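Local coordinates for aminopeptidase N family protein (PDB 4FGM) that probably acts as a zinc-dependent aminopeptidase of the M61 family, releasing residues from the N termini of peptides, at residues Ile175-Ala180 against Lys184-Leu189; Lys206-Gln211 against His273-Ser278; Asn232-Leu237 against Leu268-His273; Ser311-Tyr316 against Leu399-Val404. All blocks are in the same frame, centred on the assembly; numbering follows the deposited sequence.

How the contacts relate
Contact 1 closes first along the chain, over the short turn between strands 174-180 and 183-190. The helix that follows, 197-215, opens contact 2, which spans 61 residues to reach the zinc helix 262-277. Contact 3 is nested inside that loop: it joins the edge strand 235-238 to the same helix and shares H273 with contact 2. Contact 4 comes later, joining helix 308-320 to helix 401-413 across 82 largely helical residues. Contacts 1 and 2 touch each other through H185 and Y275, while D314 and D315 of contact 4 reach back to H273 and S269. The five-stranded sheet is thus tied through the zinc helix to the helical part of the catalytic region.

Contact 1: residues Ile175-Ala180 against Lys184-Leu189; sequences IEEFIA and KHSLVL
I175-A180 and K184-L189 run antiparallel, their short axes 4.6 Å apart at closest approach and their directions at 146°, so the pair is twisted. Two hydrogen-bonded pairs join them. E176 N gives to L187 O (3.1 Å), in the carbonyl plane, and L187 N returns a bond to E176 O (3.0 Å). In the second pair, F178 N reaches H185 O (3.0 Å) from above the carbonyl plane, whereas H185 N meets F178 O (2.8 Å) almost head-on. I175, E177 and I179 face V188, S186 and K184 in the non-hydrogen-bonded pairs. The two strands form a beta hairpin whose first strand is an edge strand of a mixed five-stranded sheet; the second continues into the sheet beside strand 222-230. Helix 197-215 lies over the face carrying E176 and F178, and also touches A180. There F178 CG stands between the backbone N and the carbonyl carbon (chi1 62°), which swings the ring across the neighbouring strand. H185 CB sits over the ring face in a CH-pi contact, 3.4 Å from the centroid of the F178 ring. The imidazole is slid off the phenyl ring, their planes 28° apart, and its CE1 packs on A180 CB (3.7 Å). Both ring nitrogens of H185 are engaged, ND1 with I183 O and NE2 with Y275 OH, which fixes its rotation. On the opposite face S186 OG lies 3.2 Å from E177 OE2, at most a weak hydrogen bond, and that carboxylate has a weak link to H150; I175 CG1 packs against V188 CG1.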
# COMPACT_ATOMS: atom_id res chain seq x y z
N ILE A 175 -9.45 21.09 5.31
CA ILE A 175 -8.56 21.27 4.16
C ILE A 175 -7.48 22.30 4.44
O ILE A 175 -7.77 23.46 4.74
CB ILE A 175 -9.35 21.70 2.91
CG1 ILE A 175 -10.51 20.74 2.65
CG2 ILE A 175 -8.42 21.76 1.70
CD1 ILE A 175 -11.43 21.18 1.52
N GLU A 176 -6.22 21.88 4.33
CA GLU A 176 -5.08 22.75 4.57
C GLU A 176 -4.18 22.72 3.33
O GLU A 176 -3.60 21.69 2.99
CB GLU A 176 -4.29 22.27 5.79
CG GLU A 176 -3.17 23.20 6.23
CD GLU A 176 -3.67 24.39 7.03
OE1 GLU A 176 -4.36 25.26 6.45
OE2 GLU A 176 -3.39 24.45 8.25
N GLU A 177 -4.07 23.87 2.68
CA GLU A 177 -3.26 24.00 1.48
C GLU A 177 -1.81 24.38 1.79
O GLU A 177 -1.52 24.98 2.81
CB GLU A 177 -3.89 25.04 0.56
CG GLU A 177 -4.45 24.48 -0.73
CD GLU A 177 -5.87 24.93 -0.99
OE1 GLU A 177 -6.15 26.14 -0.84
OE2 GLU A 177 -6.71 24.07 -1.34
N PHE A 178 -0.91 24.00 0.89
CA PHE A 178 0.50 24.34 1.04
C PHE A 178 1.19 24.26 -0.31
O PHE A 178 0.62 23.76 -1.28
CB PHE A 178 1.20 23.42 2.05
CG PHE A 178 1.22 21.96 1.68
CD1 PHE A 178 0.11 21.15 1.91
CD2 PHE A 178 2.37 21.39 1.14
CE1 PHE A 178 0.16 19.78 1.65
CE2 PHE A 178 2.43 20.01 0.87
CZ PHE A 178 1.33 19.21 1.12
N ILE A 179 2.42 24.77 -0.41
CA ILE A 179 3.10 24.72 -1.69
C ILE A 179 4.49 24.11 -1.62
O ILE A 179 5.22 24.29 -0.65
CB ILE A 179 3.19 26.13 -2.36
CG1 ILE A 179 4.38 26.91 -1.81
CG2 ILE A 179 1.90 26.91 -2.11
CD1 ILE A 179 5.57 26.95 -2.77
N ALA A 180 4.84 23.36 -2.65
CA ALA A 180 6.14 22.73 -2.75
C ALA A 180 6.62 23.07 -4.16
O ALA A 180 5.98 22.70 -5.15
CB ALA A 180 6.02 21.22 -2.56
N LYS A 184 0.76 23.74 -6.04
CA LYS A 184 -0.24 23.70 -4.97
C LYS A 184 -0.52 22.28 -4.50
O LYS A 184 -0.71 21.37 -5.31
CB LYS A 184 -1.56 24.34 -5.42
CG LYS A 184 -1.49 25.83 -5.66
CD LYS A 184 -2.87 26.45 -5.68
CE LYS A 184 -2.81 27.90 -6.10
NZ LYS A 184 -1.76 28.64 -5.33
N HIS A 185 -0.54 22.11 -3.19
CA HIS A 185 -0.81 20.82 -2.56
C HIS A 185 -1.92 20.99 -1.53
O HIS A 185 -2.15 22.09 -1.02
CB HIS A 185 0.44 20.29 -1.85
CG HIS A 185 1.49 19.77 -2.79
ND1 HIS A 185 2.24 20.60 -3.60
CD2 HIS A 185 1.93 18.52 -3.03
CE1 HIS A 185 3.10 19.88 -4.30
NE2 HIS A 185 2.93 18.61 -3.97
N SER A 186 -2.59 19.89 -1.21
CA SER A 186 -3.68 19.91 -0.23
C SER A 186 -3.67 18.67 0.65
O SER A 186 -3.42 17.56 0.18
CB SER A 186 -5.04 19.98 -0.93
OG SER A 186 -5.22 21.21 -1.60
N LEU A 187 -3.94 18.88 1.93
CA LEU A 187 -4.06 17.79 2.86
C LEU A 187 -5.53 17.87 3.22
O LEU A 187 -6.00 18.90 3.69
CB LEU A 187 -3.22 18.01 4.12
CG LEU A 187 -3.54 16.96 5.20
CD1 LEU A 187 -3.23 15.55 4.68
CD2 LEU A 187 -2.74 17.25 6.46
N VAL A 188 -6.27 16.79 2.96
CA VAL A 188 -7.69 16.76 3.25
C VAL A 188 -8.02 15.66 4.24
O VAL A 188 -7.60 14.51 4.06
CB VAL A 188 -8.51 16.53 1.96
CG1 VAL A 188 -10.00 16.58 2.27
CG2 VAL A 188 -8.14 17.56 0.92
N LEU A 189 -8.78 16.00 5.27
CA LEU A 189 -9.14 15.03 6.30
C LEU A 189 -10.64 14.90 6.51
O LEU A 189 -11.36 15.91 6.54
CB LEU A 189 -8.50 15.43 7.63
CG LEU A 189 -7.01 15.74 7.68
CD1 LEU A 189 -6.64 16.19 9.10
CD2 LEU A 189 -6.21 14.52 7.28

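Contact 2: residues Lys206-Gln211 against His273-Ser278; sequences KICETQ and HEYFHS. With ZN (zinc ion), chain C; MAE (maleic acid), chain B.
C208 and Q211 of helix 197-215 pack on Y275 and F276 of the helix carrying the HExxH motif (H273, E274, H277), the zinc-binding signature of the gluzincin peptidases, completed here by E307. The two short helix axes pass 10.6 Å apart at 29°, a wide spacing filled by side chains. The tight part is a sulfur-aromatic contact: C208 SG rests over one face of Y275, 3.5 Å from the centroid of the Y275 ring. Q211 slides past the edge of the same ring, its amide plane turned 82° against it, with Q211 CD 3.6 Å from Y275 CD2. Its oxygen, Q211 OE1, lies at the edge of the F276 ring, 3.3 Å from F276 CD1, and its nitrogen donates to C272 O, which holds the amide in this turn. Looser ground lies at K206, E209 and T210, of which K206 is exposed and the other two partly so; none touches H273-S278. On the far side of the zinc helix the metal is gripped. The CB of H273 points away from helix 197-215, and with CG anti to the backbone N (chi1 -176°) its ring reaches the zinc; D314 OD2 binds H273 ND1 as a second-shell partner. Beside E307, zinc is held by H273 NE2 at 2.3 Å, by H277 NE2 at 2.0 Å and by the maleic acid atom O2 at 2.3 Å.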
# COMPACT_ATOMS: atom_id res chain seq x y z
N LYS A 206 8.10 19.69 3.08
CA LYS A 206 9.50 19.28 3.05
C LYS A 206 9.67 17.98 2.28
O LYS A 206 10.49 17.89 1.36
CB LYS A 206 10.06 19.13 4.47
CG LYS A 206 10.68 20.40 5.02
CD LYS A 206 11.50 20.16 6.28
CE LYS A 206 10.65 20.16 7.53
NZ LYS A 206 11.48 20.01 8.76
N ILE A 207 8.89 16.97 2.65
CA ILE A 207 8.97 15.69 1.97
C ILE A 207 8.74 15.87 0.46
O ILE A 207 9.52 15.38 -0.36
CB ILE A 207 7.93 14.70 2.52
CG1 ILE A 207 8.25 14.39 3.99
CG2 ILE A 207 7.89 13.44 1.68
CD1 ILE A 207 7.15 13.66 4.72
N CYS A 208 7.67 16.58 0.11
CA CYS A 208 7.33 16.81 -1.29
C CYS A 208 8.39 17.56 -2.08
O CYS A 208 8.70 17.19 -3.22
CB CYS A 208 5.99 17.55 -1.38
SG CYS A 208 4.58 16.52 -0.91
N GLU A 209 8.95 18.62 -1.50
CA GLU A 209 9.98 19.37 -2.20
C GLU A 209 11.18 18.46 -2.45
O GLU A 209 11.78 18.48 -3.53
CB GLU A 209 10.38 20.62 -1.41
CG GLU A 209 9.38 21.75 -1.60
CD GLU A 209 9.69 22.98 -0.78
OE1 GLU A 209 9.94 22.83 0.44
OE2 GLU A 209 9.66 24.09 -1.35
N THR A 210 11.52 17.64 -1.45
CA THR A 210 12.64 16.72 -1.61
C THR A 210 12.40 15.81 -2.81
O THR A 210 13.32 15.54 -3.58
CB THR A 210 12.81 15.86 -0.34
OG1 THR A 210 13.25 16.70 0.73
CG2 THR A 210 13.83 14.77 -0.56
N GLN A 211 11.17 15.34 -2.98
CA GLN A 211 10.88 14.45 -4.10
C GLN A 211 10.91 15.16 -5.45
O GLN A 211 11.50 14.66 -6.41
CB GLN A 211 9.55 13.73 -3.86
CG GLN A 211 9.63 12.76 -2.67
CD GLN A 211 8.57 11.67 -2.68
OE1 GLN A 211 8.21 11.13 -3.73
NE2 GLN A 211 8.07 11.32 -1.49
N HIS A 273 5.25 7.57 0.56
CA HIS A 273 5.15 6.39 -0.28
C HIS A 273 4.19 6.62 -1.47
O HIS A 273 4.53 6.33 -2.63
CB HIS A 273 4.66 5.21 0.57
CG HIS A 273 4.59 3.91 -0.17
ND1 HIS A 273 5.58 2.95 -0.07
CD2 HIS A 273 3.66 3.40 -1.01
CE1 HIS A 273 5.27 1.91 -0.82
NE2 HIS A 273 4.11 2.16 -1.40
N GLU A 274 3.00 7.14 -1.19
CA GLU A 274 2.04 7.37 -2.26
C GLU A 274 2.51 8.46 -3.22
O GLU A 274 2.35 8.34 -4.43
CB GLU A 274 0.67 7.73 -1.67
CG GLU A 274 0.10 6.70 -0.68
CD GLU A 274 0.16 5.27 -1.20
OE1 GLU A 274 0.12 5.06 -2.42
OE2 GLU A 274 0.24 4.34 -0.37
N TYR A 275 3.09 9.52 -2.66
CA TYR A 275 3.59 10.64 -3.44
C TYR A 275 4.66 10.15 -4.43
O TYR A 275 4.62 10.48 -5.62
CB TYR A 275 4.20 11.70 -2.51
CG TYR A 275 4.36 13.07 -3.13
CD1 TYR A 275 3.25 13.87 -3.43
CD2 TYR A 275 5.64 13.60 -3.38
CE1 TYR A 275 3.40 15.14 -3.95
CE2 TYR A 275 5.80 14.88 -3.90
CZ TYR A 275 4.68 15.65 -4.18
OH TYR A 275 4.83 16.93 -4.65
N PHE A 276 5.60 9.36 -3.93
CA PHE A 276 6.67 8.82 -4.76
C PHE A 276 6.08 8.04 -5.93
O PHE A 276 6.60 8.07 -7.06
CB PHE A 276 7.55 7.88 -3.94
CG PHE A 276 8.85 7.53 -4.61
CD1 PHE A 276 9.92 8.43 -4.59
CD2 PHE A 276 9.01 6.32 -5.27
CE1 PHE A 276 11.12 8.12 -5.22
CE2 PHE A 276 10.22 6.00 -5.91
CZ PHE A 276 11.27 6.91 -5.89
N HIS A 277 4.99 7.33 -5.64
CA HIS A 277 4.29 6.53 -6.65
C HIS A 277 3.83 7.41 -7.83
O HIS A 277 3.58 6.89 -8.93
CB HIS A 277 3.07 5.81 -6.04
CG HIS A 277 3.37 4.44 -5.53
ND1 HIS A 277 4.13 3.52 -6.23
CD2 HIS A 277 2.96 3.80 -4.41
CE1 HIS A 277 4.17 2.38 -5.57
NE2 HIS A 277 3.46 2.52 -4.46
N SER A 278 3.70 8.72 -7.60
CA SER A 278 3.28 9.62 -8.67
C SER A 278 4.24 9.45 -9.85
O SER A 278 3.84 9.53 -11.03
CB SER A 278 3.34 11.07 -8.21
OG SER A 278 2.23 11.36 -7.38
ZN ZN C . 3.08 1.10 -3.11
C1 MAE B . 0.64 0.27 -2.39
O1 MAE B . 1.15 -0.68 -3.08
O2 MAE B . 0.88 1.45 -2.74
C2 MAE B . -0.23 -0.10 -1.25
C3 MAE B . -1.46 -0.60 -1.20
C4 MAE B . -2.30 -0.95 -2.35
O3 MAE B . -2.01 -0.78 -3.55
O4 MAE B . -3.38 -1.49 -2.04

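Contact 3: residues Asn232-Leu237 against Leu268-His273; sequences NGFGGL and LSLCCH. With ZN (zinc ion), chain C; MAE (maleic acid), chain B.
The F234 ring meets L270 obliquely: its outer carbons CE2 and CZ come up against the branched end of the leucine, the two side chains approaching from opposite directions. F234 CE2 is 3.8 Å from L270 CD2, and F234 CZ is 4.0 Å from L270 CD1, so both methyls take part. The other flat group, the H273 imidazole, has the maleic acid atom O2 at its edge, near the ring plane, and the ring of H277 stands at about 80° to it. L270 CG is anti to the backbone N (chi1 176°), which carries the methyls outward from helix 262-277 to the glycine backbone, where L270 CD2 lies 3.8 Å from G235 O and L270 CD1 lies 4.3 Å from G236 N. With phi at 151°, a CB on G235 would press on the carbonyl O of F234, so these backbone angles favour glycine; at G236 a CB would point at the leucine and crowd L270 CD1, so the lack of a side chain lets the strand pass close. This strand, 235-238, is the second edge strand of the five-stranded sheet and pairs antiparallel with strand 242-248; its glycine-rich sequence leading to E238 probably corresponds to the GAMEN segment of the related M1 aminopeptidases. As in other gluzincins, the edge strand borders the active-site cleft. G236 O comes within 3.3 Å of the maleic acid carbon C3, and L237 CD1 within 3.8 Å of its O3. L245 of strand 242-248 also packs on L270, while S269 OG turns to D315 OD1 of helix 308-320.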
# COMPACT_ATOMS: atom_id res chain seq x y z
N ASN A 232 -8.63 2.77 13.99
CA ASN A 232 -7.58 1.83 13.68
C ASN A 232 -7.68 1.39 12.23
O ASN A 232 -8.52 0.57 11.88
CB ASN A 232 -7.67 0.63 14.62
CG ASN A 232 -6.52 -0.33 14.44
OD1 ASN A 232 -5.45 0.04 13.98
ND2 ASN A 232 -6.74 -1.59 14.82
N GLY A 233 -6.83 1.96 11.38
CA GLY A 233 -6.85 1.61 9.98
C GLY A 233 -5.61 2.10 9.27
O GLY A 233 -5.03 3.12 9.64
N PHE A 234 -5.18 1.35 8.26
CA PHE A 234 -4.00 1.73 7.50
C PHE A 234 -4.20 1.36 6.05
O PHE A 234 -4.84 0.36 5.73
CB PHE A 234 -2.76 1.03 8.05
CG PHE A 234 -1.47 1.60 7.54
CD1 PHE A 234 -0.69 0.91 6.62
CD2 PHE A 234 -1.04 2.85 7.99
CE1 PHE A 234 0.50 1.46 6.14
CE2 PHE A 234 0.14 3.41 7.52
CZ PHE A 234 0.92 2.71 6.59
N GLY A 235 -3.66 2.18 5.16
CA GLY A 235 -3.80 1.90 3.75
C GLY A 235 -3.78 3.15 2.89
O GLY A 235 -4.13 4.25 3.35
N GLY A 236 -3.35 2.97 1.65
CA GLY A 236 -3.28 4.08 0.71
C GLY A 236 -3.23 3.56 -0.71
O GLY A 236 -2.80 2.44 -0.96
N LEU A 237 -3.71 4.38 -1.64
CA LEU A 237 -3.70 4.02 -3.06
C LEU A 237 -3.25 5.24 -3.84
O LEU A 237 -3.83 6.31 -3.74
CB LEU A 237 -5.09 3.57 -3.52
CG LEU A 237 -5.15 3.04 -4.96
CD1 LEU A 237 -4.08 1.97 -5.16
CD2 LEU A 237 -6.53 2.49 -5.26
N LEU A 268 3.65 9.86 7.91
CA LEU A 268 4.52 10.58 6.99
C LEU A 268 5.15 9.62 6.00
O LEU A 268 5.34 9.95 4.83
CB LEU A 268 5.62 11.32 7.76
CG LEU A 268 5.10 12.49 8.59
CD1 LEU A 268 6.26 13.21 9.26
CD2 LEU A 268 4.33 13.44 7.71
N SER A 269 5.45 8.41 6.46
CA SER A 269 6.03 7.40 5.60
C SER A 269 5.01 6.97 4.54
O SER A 269 5.36 6.75 3.38
CB SER A 269 6.48 6.21 6.43
OG SER A 269 7.14 5.26 5.62
N LEU A 270 3.74 6.87 4.95
CA LEU A 270 2.67 6.49 4.03
C LEU A 270 2.48 7.55 2.94
O LEU A 270 2.37 7.21 1.76
CB LEU A 270 1.35 6.30 4.79
CG LEU A 270 0.10 5.99 3.95
CD1 LEU A 270 0.28 4.70 3.15
CD2 LEU A 270 -1.09 5.85 4.88
N CYS A 271 2.45 8.82 3.35
CA CYS A 271 2.27 9.91 2.39
C CYS A 271 3.44 9.96 1.42
O CYS A 271 3.26 10.12 0.22
CB CYS A 271 2.16 11.26 3.11
SG CYS A 271 0.77 11.40 4.22
N CYS A 272 4.64 9.82 1.97
CA CYS A 272 5.86 9.83 1.18
C CYS A 272 5.82 8.70 0.15
O CYS A 272 6.29 8.85 -0.98
CB CYS A 272 7.06 9.66 2.10
SG CYS A 272 8.65 9.74 1.27
N HIS A 273 5.25 7.57 0.56
CA HIS A 273 5.15 6.39 -0.28
C HIS A 273 4.19 6.62 -1.47
O HIS A 273 4.53 6.33 -2.63
CB HIS A 273 4.66 5.21 0.57
CG HIS A 273 4.59 3.91 -0.17
ND1 HIS A 273 5.58 2.95 -0.07
CD2 HIS A 273 3.66 3.40 -1.01
CE1 HIS A 273 5.27 1.91 -0.82
NE2 HIS A 273 4.11 2.16 -1.40
ZN ZN C . 3.08 1.10 -3.11
C1 MAE B . 0.64 0.27 -2.39
O1 MAE B . 1.15 -0.68 -3.08
O2 MAE B . 0.88 1.45 -2.74
C2 MAE B . -0.23 -0.10 -1.25
C3 MAE B . -1.46 -0.60 -1.20
C4 MAE B . -2.30 -0.95 -2.35
O3 MAE B . -2.01 -0.78 -3.55
O4 MAE B . -3.38 -1.49 -2.04

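Contact 4: residues Ser311-Tyr316 against Leu399-Val404; sequences SYFDDY and LTLARV
L401 fits against two aromatic rings of helix 308-320 at once. Its CD2 methyl lies 3.8 Å from F313 CE2 and 4.0 Å from Y312 CD2, oblique to both rings, and L401 CG comes within 3.9 Å of F313 CZ. The far end of the phenyl ring continues onto the next residue: F313 CZ is 3.8 Å from A402 N, which lies at the ring's edge near its plane, and F313 CE1 is 4.1 Å from A402 CB. F313 CG sits beside its backbone N, anti to the carbonyl carbon (chi1 -78°), and the ring points from its helix to the start of helix 401-413. Y312 CD2 stands 3.8 Å above the centre of one F313 ring face, so the neighbouring aromatics brace each other as well as the leucine. The contact is helix-to-helix packing in the helical part of this gluzincin-type catalytic region: helix 308-320 directly follows the zinc ligand E307, and the side chain of F313 is about 11 Å from the zinc. The ring of F276 on the zinc helix meets the F313 ring, their planes at about 25°. Further out, D388 of helix 378-394 positions both partners, its OD2 binding Y312 OH and its OD1 accepting from L401 N. Y312 OH is also bonded to W584 NE1 and lies over the centre of the Y316 ring. The first turn of helix 401-413 is held by T400 at the N-cap, whose OG1 accepts from R403 N at 3.1 Å with an angle of 159° at the hydrogen.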
# COMPACT_ATOMS: atom_id res chain seq x y z
N SER A 311 9.28 1.29 -1.40
CA SER A 311 9.32 0.85 -0.01
C SER A 311 10.66 1.17 0.66
O SER A 311 10.78 1.07 1.87
CB SER A 311 9.03 -0.64 0.10
OG SER A 311 7.67 -0.89 -0.18
N TYR A 312 11.65 1.54 -0.14
CA TYR A 312 12.95 1.91 0.40
C TYR A 312 12.97 3.42 0.58
O TYR A 312 13.42 3.94 1.60
CB TYR A 312 14.08 1.50 -0.55
CG TYR A 312 15.39 2.20 -0.28
CD1 TYR A 312 16.14 1.91 0.86
CD2 TYR A 312 15.90 3.15 -1.17
CE1 TYR A 312 17.36 2.54 1.11
CE2 TYR A 312 17.12 3.78 -0.94
CZ TYR A 312 17.84 3.47 0.20
OH TYR A 312 19.05 4.09 0.43
N PHE A 313 12.46 4.14 -0.41
CA PHE A 313 12.45 5.59 -0.35
C PHE A 313 11.44 6.22 0.60
O PHE A 313 11.72 7.28 1.16
CB PHE A 313 12.30 6.17 -1.76
CG PHE A 313 13.59 6.15 -2.55
CD1 PHE A 313 14.66 6.95 -2.17
CD2 PHE A 313 13.74 5.31 -3.65
CE1 PHE A 313 15.88 6.91 -2.87
CE2 PHE A 313 14.95 5.27 -4.36
CZ PHE A 313 16.02 6.07 -3.97
N ASP A 314 10.28 5.59 0.81
CA ASP A 314 9.30 6.19 1.73
C ASP A 314 9.91 6.50 3.10
O ASP A 314 9.60 7.53 3.70
CB ASP A 314 8.03 5.33 1.88
CG ASP A 314 8.31 3.88 2.24
OD1 ASP A 314 9.37 3.58 2.84
OD2 ASP A 314 7.45 3.02 1.93
N ASP A 315 10.78 5.63 3.58
CA ASP A 315 11.44 5.86 4.87
C ASP A 315 12.73 6.67 4.71
O ASP A 315 12.96 7.63 5.45
CB ASP A 315 11.78 4.53 5.56
CG ASP A 315 10.54 3.75 5.96
OD1 ASP A 315 9.59 4.37 6.47
OD2 ASP A 315 10.53 2.51 5.80
N TYR A 316 13.55 6.29 3.74
CA TYR A 316 14.82 6.96 3.51
C TYR A 316 14.66 8.47 3.25
O TYR A 316 15.36 9.28 3.86
CB TYR A 316 15.55 6.30 2.34
CG TYR A 316 16.91 6.89 2.06
CD1 TYR A 316 17.90 6.91 3.06
CD2 TYR A 316 17.21 7.45 0.82
CE1 TYR A 316 19.14 7.49 2.82
CE2 TYR A 316 18.45 8.03 0.58
CZ TYR A 316 19.42 8.05 1.58
OH TYR A 316 20.64 8.63 1.33
N LEU A 399 27.19 8.48 -8.03
CA LEU A 399 25.91 7.98 -8.53
C LEU A 399 25.14 7.32 -7.39
O LEU A 399 25.62 6.37 -6.77
CB LEU A 399 26.15 6.96 -9.64
CG LEU A 399 24.92 6.31 -10.26
CD1 LEU A 399 24.19 7.32 -11.12
CD2 LEU A 399 25.33 5.10 -11.09
N THR A 400 23.94 7.83 -7.12
CA THR A 400 23.08 7.27 -6.08
C THR A 400 21.89 6.58 -6.74
O THR A 400 21.64 6.79 -7.93
CB THR A 400 22.53 8.36 -5.13
OG1 THR A 400 21.81 9.33 -5.89
CG2 THR A 400 23.66 9.03 -4.37
N LEU A 401 21.16 5.76 -5.99
CA LEU A 401 19.98 5.09 -6.54
C LEU A 401 18.95 6.17 -6.86
O LEU A 401 18.18 6.05 -7.82
CB LEU A 401 19.39 4.08 -5.55
CG LEU A 401 18.05 3.42 -5.93
CD1 LEU A 401 18.19 2.58 -7.20
CD2 LEU A 401 17.56 2.56 -4.78
N ALA A 402 18.93 7.23 -6.06
CA ALA A 402 18.00 8.33 -6.28
C ALA A 402 18.25 8.89 -7.68
O ALA A 402 17.31 9.09 -8.46
CB ALA A 402 18.18 9.42 -5.23
N ARG A 403 19.52 9.13 -8.01
CA ARG A 403 19.88 9.65 -9.32
C ARG A 403 19.38 8.70 -10.42
O ARG A 403 18.87 9.14 -11.44
CB ARG A 403 21.39 9.85 -9.44
CG ARG A 403 21.81 10.30 -10.82
CD ARG A 403 23.01 11.24 -10.82
NE ARG A 403 23.15 11.89 -12.12
CZ ARG A 403 22.27 12.75 -12.62
NH1 ARG A 403 21.18 13.08 -11.94
NH2 ARG A 403 22.47 13.28 -13.82
N VAL A 404 19.53 7.41 -10.18
CA VAL A 404 19.09 6.42 -11.15
C VAL A 404 17.58 6.51 -11.37
O VAL A 404 17.10 6.37 -12.50
CB VAL A 404 19.48 4.99 -10.70
CG1 VAL A 404 18.82 3.95 -11.60
CG2 VAL A 404 21.00 4.83 -10.73